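PDB 2Z1Q: acyl-CoA dehydrogenase from Thermus thermophilus, which probably catalyses the FAD-dependent 2,3-dehydrogenation of saturated acyl-CoA to 2,3-dehydroacyl-CoA, passing the electrons on to an acceptor. Local coordinates for residues E141-Y146 against I182-F187. Numbering follows the deposited sequence.
Sequences EWIAAY and ISNAGF. With FAD (flavin-adenine dinucleotide), chain D.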
ATOM      1  N   GLU B 141     -23.350  21.898  19.805  1.00 34.79           N
ATOM      2  CA  GLU B 141     -22.907  22.993  20.651  1.00 35.00           C
ATOM      3  C   GLU B 141     -21.675  22.502  21.401  1.00 34.23           C
ATOM      4  O   GLU B 141     -20.724  23.249  21.635  1.00 33.46           O
ATOM      5  CB  GLU B 141     -24.023  23.392  21.617  1.00 36.78           C
ATOM      6  CG  GLU B 141     -23.547  24.252  22.778  1.00 41.86           C
ATOM      7  CD  GLU B 141     -24.685  24.957  23.488  1.00 44.81           C
ATOM      8  OE1 GLU B 141     -25.691  24.291  23.826  1.00 47.03           O
ATOM      9  OE2 GLU B 141     -24.568  26.179  23.717  1.00 46.32           O
ATOM     10  N   TRP B 142     -21.693  21.223  21.754  1.00 32.38           N
ATOM     11  CA  TRP B 142     -20.585  20.610  22.462  1.00 31.28           C
ATOM     12  C   TRP B 142     -19.991  19.438  21.681  1.00 30.70           C
ATOM     13  O   TRP B 142     -20.722  18.560  21.204  1.00 30.95           O
ATOM     14  CB  TRP B 142     -21.064  20.171  23.833  1.00 32.80           C
ATOM     15  CG  TRP B 142     -20.922  21.241  24.861  1.00 36.37           C
ATOM     16  CD1 TRP B 142     -20.941  22.591  24.654  1.00 38.64           C
ATOM     17  CD2 TRP B 142     -20.704  21.052  26.257  1.00 38.93           C
ATOM     18  NE1 TRP B 142     -20.744  23.258  25.840  1.00 40.05           N
ATOM     19  CE2 TRP B 142     -20.596  22.335  26.841  1.00 39.10           C
ATOM     20  CE3 TRP B 142     -20.585  19.920  27.075  1.00 38.96           C
ATOM     21  CZ2 TRP B 142     -20.374  22.515  28.206  1.00 40.23           C
ATOM     22  CZ3 TRP B 142     -20.362  20.096  28.426  1.00 38.17           C
ATOM     23  CH2 TRP B 142     -20.258  21.384  28.981  1.00 40.34           C
ATOM     24  N   ILE B 143     -18.668  19.437  21.526  1.00 28.75           N
ATOM     25  CA  ILE B 143     -17.968  18.378  20.808  1.00 26.63           C
ATOM     26  C   ILE B 143     -17.420  17.379  21.814  1.00 26.75           C
ATOM     27  O   ILE B 143     -16.853  17.769  22.834  1.00 27.98           O
ATOM     28  CB  ILE B 143     -16.810  18.956  19.964  1.00 27.32           C
ATOM     29  CG1 ILE B 143     -17.370  19.971  18.965  1.00 25.56           C
ATOM     30  CG2 ILE B 143     -16.090  17.843  19.202  1.00 23.58           C
ATOM     31  CD1 ILE B 143     -16.318  20.700  18.177  1.00 28.55           C
ATOM     32  N   ALA B 144     -17.574  16.090  21.540  1.00 25.30           N
ATOM     33  CA  ALA B 144     -17.096  15.094  22.484  1.00 26.40           C
ATOM     34  C   ALA B 144     -15.805  14.391  22.038  1.00 24.75           C
ATOM     35  O   ALA B 144     -15.498  14.331  20.850  1.00 24.14           O
ATOM     36  CB  ALA B 144     -18.211  14.069  22.760  1.00 26.60           C
ATOM     37  N   ALA B 145     -15.051  13.889  23.016  1.00 25.05           N
ATOM     38  CA  ALA B 145     -13.801  13.177  22.764  1.00 25.00           C
ATOM     39  C   ALA B 145     -13.790  11.907  23.610  1.00 25.78           C
ATOM     40  O   ALA B 145     -14.439  11.837  24.660  1.00 26.59           O
ATOM     41  CB  ALA B 145     -12.603  14.054  23.114  1.00 23.69           C
ATOM     42  N   TYR B 146     -13.030  10.919  23.156  1.00 25.00           N
ATOM     43  CA  TYR B 146     -12.932   9.619  23.811  1.00 25.00           C
ATOM     44  C   TYR B 146     -11.472   9.377  24.178  1.00 26.20           C
ATOM     45  O   TYR B 146     -10.607   9.349  23.304  1.00 26.34           O
ATOM     46  CB  TYR B 146     -13.396   8.559  22.814  1.00 24.15           C
ATOM     47  CG  TYR B 146     -13.590   7.177  23.362  1.00 22.66           C
ATOM     48  CD1 TYR B 146     -14.672   6.873  24.179  1.00 22.33           C
ATOM     49  CD2 TYR B 146     -12.733   6.141  22.987  1.00 23.08           C
ATOM     50  CE1 TYR B 146     -14.906   5.561  24.606  1.00 22.44           C
ATOM     51  CE2 TYR B 146     -12.950   4.843  23.400  1.00 20.06           C
ATOM     52  CZ  TYR B 146     -14.036   4.554  24.206  1.00 21.90           C
ATOM     53  OH  TYR B 146     -14.247   3.254  24.602  1.00 23.07           O
ATOM     54  N   ILE B 182      -5.724  11.580  21.180  1.00 24.99           N
ATOM     55  CA  ILE B 182      -7.156  11.857  21.354  1.00 22.62           C
ATOM     56  C   ILE B 182      -7.736  12.720  20.237  1.00 21.85           C
ATOM     57  O   ILE B 182      -7.414  13.897  20.133  1.00 22.97           O
ATOM     58  CB  ILE B 182      -7.417  12.551  22.711  1.00 25.23           C
ATOM     59  CG1 ILE B 182      -7.246  11.546  23.832  1.00 26.57           C
ATOM     60  CG2 ILE B 182      -8.822  13.105  22.783  1.00 25.01           C
ATOM     61  CD1 ILE B 182      -5.854  11.086  24.006  1.00 29.32           C
ATOM     62  N   SER B 183      -8.585  12.133  19.399  1.00 19.81           N
ATOM     63  CA  SER B 183      -9.211  12.905  18.320  1.00 20.97           C
ATOM     64  C   SER B 183     -10.141  13.958  18.924  1.00 21.83           C
ATOM     65  O   SER B 183     -10.818  13.689  19.921  1.00 24.06           O
ATOM     66  CB  SER B 183     -10.042  11.987  17.396  1.00 20.27           C
ATOM     67  OG  SER B 183      -9.287  10.900  16.901  1.00 17.51           O
ATOM     68  N   ASN B 184     -10.163  15.144  18.318  1.00 22.17           N
ATOM     69  CA  ASN B 184     -11.006  16.261  18.761  1.00 23.01           C
ATOM     70  C   ASN B 184     -10.512  16.956  20.035  1.00 22.00           C
ATOM     71  O   ASN B 184     -11.114  17.937  20.497  1.00 25.01           O
ATOM     72  CB  ASN B 184     -12.460  15.779  18.987  1.00 20.33           C
ATOM     73  CG  ASN B 184     -13.181  15.376  17.687  1.00 20.88           C
ATOM     74  OD1 ASN B 184     -14.233  14.739  17.736  1.00 23.70           O
ATOM     75  ND2 ASN B 184     -12.632  15.748  16.538  1.00 15.15           N
ATOM     76  N   ALA B 185      -9.412  16.466  20.596  1.00 22.95           N
ATOM     77  CA  ALA B 185      -8.847  17.019  21.826  1.00 22.81           C
ATOM     78  C   ALA B 185      -8.569  18.511  21.768  1.00 23.26           C
ATOM     79  O   ALA B 185      -8.574  19.191  22.797  1.00 24.67           O
ATOM     80  CB  ALA B 185      -7.579  16.268  22.192  1.00 21.33           C
ATOM     81  N   GLY B 186      -8.324  19.027  20.574  1.00 23.95           N
ATOM     82  CA  GLY B 186      -8.029  20.435  20.422  1.00 25.82           C
ATOM     83  C   GLY B 186      -9.208  21.378  20.644  1.00 28.00           C
ATOM     84  O   GLY B 186      -8.996  22.558  20.902  1.00 26.51           O
ATOM     85  N   PHE B 187     -10.437  20.866  20.551  1.00 28.06           N
ATOM     86  CA  PHE B 187     -11.627  21.703  20.726  1.00 28.43           C
ATOM     87  C   PHE B 187     -12.802  21.006  21.417  1.00 28.82           C
ATOM     88  O   PHE B 187     -13.870  21.596  21.569  1.00 30.17           O
ATOM     89  CB  PHE B 187     -12.083  22.242  19.365  1.00 26.85           C
ATOM     90  CG  PHE B 187     -12.012  21.218  18.261  1.00 27.67           C
ATOM     91  CD1 PHE B 187     -11.066  21.340  17.247  1.00 24.22           C
ATOM     92  CD2 PHE B 187     -12.862  20.117  18.258  1.00 25.85           C
ATOM     93  CE1 PHE B 187     -10.969  20.377  16.245  1.00 25.17           C
ATOM     94  CE2 PHE B 187     -12.772  19.148  17.264  1.00 25.13           C
ATOM     95  CZ  PHE B 187     -11.823  19.278  16.255  1.00 24.55           C
TER
HETATM   96  PA  FAD D 701       0.899  -1.070  18.658  1.00 58.81           P
HETATM   97  O1A FAD D 701       0.802   0.051  17.757  1.00 59.25           O
HETATM   98  O2A FAD D 701       0.977  -0.935  20.248  1.00 53.71           O
HETATM   99  O5B FAD D 701       0.379  -2.443  18.113  1.00 55.78           O
HETATM  100  C5B FAD D 701       1.348  -3.009  17.233  1.00 59.30           C
HETATM  101  C4B FAD D 701       0.702  -4.352  16.979  1.00 61.19           C
HETATM  102  O4B FAD D 701      -0.611  -4.640  17.249  1.00 62.11           O
HETATM  103  C3B FAD D 701       1.195  -5.280  15.778  1.00 63.84           C
HETATM  104  O3B FAD D 701       2.415  -5.949  16.121  1.00 68.54           O
HETATM  105  C2B FAD D 701      -0.115  -6.170  15.801  1.00 63.41           C
HETATM  106  O2B FAD D 701       0.027  -7.510  15.320  1.00 66.50           O
HETATM  107  C1B FAD D 701      -0.223  -5.964  17.285  1.00 59.22           C
HETATM  108  N9A FAD D 701      -0.985  -6.802  18.161  1.00 54.87           N
HETATM  109  C8A FAD D 701      -1.576  -6.301  19.285  1.00 52.76           C
HETATM  110  N7A FAD D 701      -2.164  -7.237  19.935  1.00 53.63           N
HETATM  111  C5A FAD D 701      -2.016  -8.401  19.268  1.00 52.34           C
HETATM  112  C6A FAD D 701      -2.435  -9.746  19.496  1.00 50.91           C
HETATM  113  N6A FAD D 701      -3.180 -10.045  20.618  1.00 49.90           N
HETATM  114  N1A FAD D 701      -2.082 -10.689  18.580  1.00 50.43           N
HETATM  115  C2A FAD D 701      -1.344 -10.399  17.513  1.00 49.93           C
HETATM  116  N3A FAD D 701      -0.940  -9.164  17.292  1.00 50.47           N
HETATM  117  C4A FAD D 701      -1.227  -8.138  18.109  1.00 52.41           C
HETATM  118  N1  FAD D 701      -7.640   6.507  20.799  1.00 35.69           N
HETATM  119  C2  FAD D 701      -8.701   6.865  21.553  1.00 36.47           C
HETATM  120  O2  FAD D 701      -8.856   6.316  22.633  1.00 34.39           O
HETATM  121  N3  FAD D 701      -9.589   7.819  21.175  1.00 37.13           N
HETATM  122  C4  FAD D 701      -9.471   8.500  19.983  1.00 36.51           C
HETATM  123  O4  FAD D 701     -10.261   9.351  19.654  1.00 37.98           O
HETATM  124  C4X FAD D 701      -8.316   8.169  19.113  1.00 38.14           C
HETATM  125  N5  FAD D 701      -8.084   8.795  17.947  1.00 36.94           N
HETATM  126  C5X FAD D 701      -6.993   8.502  17.193  1.00 36.90           C
HETATM  127  C6  FAD D 701      -6.715   9.221  15.976  1.00 38.14           C
HETATM  128  C7  FAD D 701      -5.554   8.928  15.239  1.00 37.62           C
HETATM  129  C7M FAD D 701      -5.257   9.710  13.974  1.00 37.61           C
HETATM  130  C8  FAD D 701      -4.656   7.905  15.680  1.00 37.25           C
HETATM  131  C8M FAD D 701      -3.392   7.565  14.922  1.00 36.19           C
HETATM  132  C9  FAD D 701      -4.919   7.204  16.836  1.00 35.46           C
HETATM  133  C9A FAD D 701      -6.080   7.485  17.620  1.00 38.84           C
HETATM  134  N10 FAD D 701      -6.305   6.781  18.824  1.00 39.97           N
HETATM  135  C10 FAD D 701      -7.393   7.096  19.612  1.00 37.95           C
HETATM  136  C1' FAD D 701      -5.323   5.786  19.174  1.00 43.89           C
HETATM  137  C2' FAD D 701      -5.724   4.336  18.865  1.00 47.36           C
HETATM  138  O2' FAD D 701      -6.833   3.932  19.654  1.00 50.93           O
HETATM  139  C3' FAD D 701      -4.461   3.609  19.202  1.00 49.93           C
HETATM  140  O3' FAD D 701      -3.429   4.100  18.300  1.00 48.91           O
HETATM  141  C4' FAD D 701      -4.506   2.117  19.025  1.00 49.39           C
HETATM  142  O4' FAD D 701      -5.463   1.469  19.868  1.00 51.96           O
HETATM  143  C5' FAD D 701      -3.097   1.761  19.334  1.00 50.08           C
HETATM  144  O5' FAD D 701      -2.803   0.463  19.197  1.00 45.76           O
HETATM  145  P   FAD D 701      -1.207   0.573  19.304  1.00 46.08           P
HETATM  146  O1P FAD D 701      -0.767   1.589  18.312  1.00 39.23           O
HETATM  147  O2P FAD D 701      -0.757   1.049  20.794  1.00 41.37           O
HETATM  148  O3P FAD D 701      -0.708  -0.929  18.901  1.00 47.90           O
HETATM  149  O   HOH W   1     -11.847  11.140  20.779  1.00 18.71           O
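Ile143 meets the ring of Phe187 with the end of its longer branch, Ile143 CD1 lying 3.5 Å from Phe187 CD2. With CG1 anti to the carbonyl carbon (chi1 -59°), the CG2 branch is left anti to the backbone N and reaches Asn184, whose side chain crosses that of Ile143 at about a right angle, as well as Phe187 CE2. Met66 of helix 62-71 also packs on Ile143, and Val63 of that helix on Phe187. An alanine in place of Ile143 would probably open a gap beside the Phe187 ring and leave that side of Asn184 without its apolar cover. Two residues on, Ala145 sets its methyl over the type II turn from Ile182 to Ala185, Ala145 CB being 3.9 Å from Ile182 CG2. The same pair of segments also presents polar groups to the flavin. A water takes the N-H of Tyr146 at 2.7 Å and lies 2.9 Å from Ser183 O, bridging the two segments, and 2.6 Å from FAD O4. Tyr146 O accepts from FAD N3 at 2.8 Å, somewhat bent at 134°, while Ser183 N donates to FAD O4 at 3.3 Å and Ser183 OG to FAD N5 at 2.6 Å. Backbone and serine hydroxyl thus hold the pyrimidine side and N5 of the isoalloxazine, in the flavin site to which the middle β-domain of the acyl-CoA dehydrogenase fold contributes, completed by the second subunit.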